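PDB 5IM3: ribonucleoside-diphosphate reductase from Pseudomonas aeruginosa, which binds dATP at its ATP cone and barrel domains and probably reduces ribonucleoside diphosphates to the corresponding deoxyribonucleotides for DNA synthesis. Local coordinates for residues 521-524 with 525-528. Sequence-based numbering, arbitrary orientation.
Sequences EERY and EYYE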
loop_
_atom_site.group_PDB
_atom_site.type_symbol
_atom_site.label_atom_id
_atom_site.label_comp_id
_atom_site.label_asym_id
_atom_site.label_seq_id
_atom_site.Cartn_x
_atom_site.Cartn_y
_atom_site.Cartn_z
ATOM N N GLU A 521 4.240 30.513 32.216
ATOM C CA GLU A 521 2.960 30.466 31.519
ATOM C C GLU A 521 2.335 31.849 31.417
ATOM O O GLU A 521 1.712 32.180 30.401
ATOM C CB GLU A 521 2.020 29.493 32.229
ATOM C CG GLU A 521 2.580 28.080 32.318
ATOM C CD GLU A 521 1.542 27.052 32.728
ATOM O OE1 GLU A 521 0.363 27.426 32.906
ATOM O OE2 GLU A 521 1.911 25.867 32.871
ATOM N N GLU A 522 2.487 32.669 32.459
ATOM C CA GLU A 522 2.019 34.050 32.388
ATOM C C GLU A 522 2.798 34.831 31.339
ATOM O O GLU A 522 2.212 35.497 30.475
ATOM C CB GLU A 522 2.147 34.713 33.761
ATOM C CG GLU A 522 1.946 36.224 33.745
ATOM C CD GLU A 522 2.027 36.839 35.124
ATOM O OE1 GLU A 522 1.985 36.081 36.117
ATOM O OE2 GLU A 522 2.137 38.082 35.210
ATOM N N ARG A 523 4.130 34.761 31.397
ATOM C CA ARG A 523 4.949 35.505 30.449
ATOM C C ARG A 523 4.747 34.991 29.030
ATOM O O ARG A 523 4.746 35.773 28.074
ATOM C CB ARG A 523 6.423 35.420 30.853
ATOM C CG ARG A 523 7.350 36.361 30.087
ATOM C CD ARG A 523 6.972 37.814 30.300
ATOM N NE ARG A 523 7.908 38.728 29.656
ATOM C CZ ARG A 523 7.704 40.035 29.532
ATOM N NH1 ARG A 523 6.595 40.582 30.011
ATOM N NH2 ARG A 523 8.610 40.799 28.931
ATOM N N TYR A 524 4.564 33.677 28.874
ATOM C CA TYR A 524 4.347 33.120 27.544
ATOM C C TYR A 524 3.019 33.584 26.961
ATOM O O TYR A 524 2.937 33.905 25.772
ATOM C CB TYR A 524 4.393 31.594 27.590
ATOM C CG TYR A 524 4.151 30.964 26.239
ATOM C CD1 TYR A 524 5.212 30.626 25.412
ATOM C CD2 TYR A 524 2.860 30.720 25.783
ATOM C CE1 TYR A 524 4.993 30.056 24.173
ATOM C CE2 TYR A 524 2.633 30.156 24.548
ATOM C CZ TYR A 524 3.702 29.825 23.745
ATOM O OH TYR A 524 3.477 29.257 22.513
ATOM N N GLU A 525 1.961 33.595 27.774
ATOM C CA GLU A 525 0.672 34.073 27.290
ATOM C C GLU A 525 0.715 35.566 26.981
ATOM O O GLU A 525 0.003 36.031 26.084
ATOM C CB GLU A 525 -0.419 33.754 28.313
ATOM C CG GLU A 525 -0.757 32.267 28.398
ATOM C CD GLU A 525 -1.798 31.949 29.457
ATOM O OE1 GLU A 525 -2.161 32.858 30.234
ATOM O OE2 GLU A 525 -2.254 30.787 29.510
ATOM N N TYR A 526 1.551 36.322 27.696
ATOM C CA TYR A 526 1.747 37.732 27.371
ATOM C C TYR A 526 2.353 37.889 25.982
ATOM O O TYR A 526 1.872 38.681 25.166
ATOM C CB TYR A 526 2.632 38.388 28.434
ATOM C CG TYR A 526 3.189 39.744 28.056
ATOM C CD1 TYR A 526 2.471 40.908 28.301
ATOM C CD2 TYR A 526 4.441 39.859 27.467
ATOM C CE1 TYR A 526 2.981 42.149 27.960
ATOM C CE2 TYR A 526 4.960 41.094 27.124
ATOM C CZ TYR A 526 4.228 42.235 27.375
ATOM O OH TYR A 526 4.745 43.466 27.036
ATOM N N TYR A 527 3.413 37.130 25.691
ATOM C CA TYR A 527 4.001 37.169 24.357
ATOM C C TYR A 527 3.030 36.646 23.309
ATOM O O TYR A 527 3.009 37.146 22.178
ATOM C CB TYR A 527 5.300 36.357 24.331
ATOM C CG TYR A 527 6.468 37.040 25.009
ATOM C CD1 TYR A 527 6.755 38.379 24.766
ATOM C CD2 TYR A 527 7.284 36.348 25.897
ATOM C CE1 TYR A 527 7.816 39.005 25.382
ATOM C CE2 TYR A 527 8.351 36.969 26.518
ATOM C CZ TYR A 527 8.612 38.297 26.256
ATOM O OH TYR A 527 9.670 38.920 26.872
ATOM N N GLU A 528 2.220 35.648 23.666
ATOM C CA GLU A 528 1.241 35.107 22.730
ATOM C C GLU A 528 0.232 36.175 22.325
ATOM O O GLU A 528 -0.076 36.339 21.140
ATOM C CB GLU A 528 0.534 33.903 23.360
ATOM C CG GLU A 528 0.453 32.675 22.466
ATOM C CD GLU A 528 -0.328 31.538 23.106
ATOM O OE1 GLU A 528 -0.663 31.643 24.306
ATOM O OE2 GLU A 528 -0.611 30.541 22.406
#
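With its CG anti to the backbone N (chi1 -170°) and a bend at chi2 (61°), the Arg523 side chain turns its guanidinium along the helix toward Tyr526 and Tyr527, one turn further on. Tyr526 likewise leaves its backbone with CG opposite N, which lays its ring alongside the guanidinium, the two planes only 5° apart. Arg523 NH1 sits over one face of this ring near the rim, 3.4 Å from Tyr526 CE2, an i, i+3 contact in which the two flat groups run nearly parallel. Tyr527 reaches the same guanidinium on a slant, and Arg523 NH2 gives Tyr527 OH a weak hydrogen bond of 3.0 Å, bent at the hydrogen. Asp511 links this pair again, in a salt bridge with Arg523 NE through one carboxylate oxygen and a hydrogen bond with Tyr527 OH through the other, so the head of the arginine is held by Asp511 as well as lying over the ring.

Around the helix, the carboxylate of Glu528 meets the ring of Tyr524 obliquely, with Glu528 CD 3.6 Å from Tyr524 CE2; Glu528 OE2 forms a salt bridge with Arg494. Four i to i+4 backbone hydrogen bonds run beneath these side chains, from Glu525 N to Glu521 O (3.0 Å) through to Glu528 N to Tyr524 O (2.8 Å).

This is packing within one amphipathic helix of the barrel domain, 517-532, away from the nucleotide sites. Its buried side, with Tyr524 stacked on Trp501 and hydrogen-bonded through its OH to Thr502 O, and Tyr527 touching Phe504, rests on strand 500-504, while Glu521 and Tyr524 also meet helix 489-496.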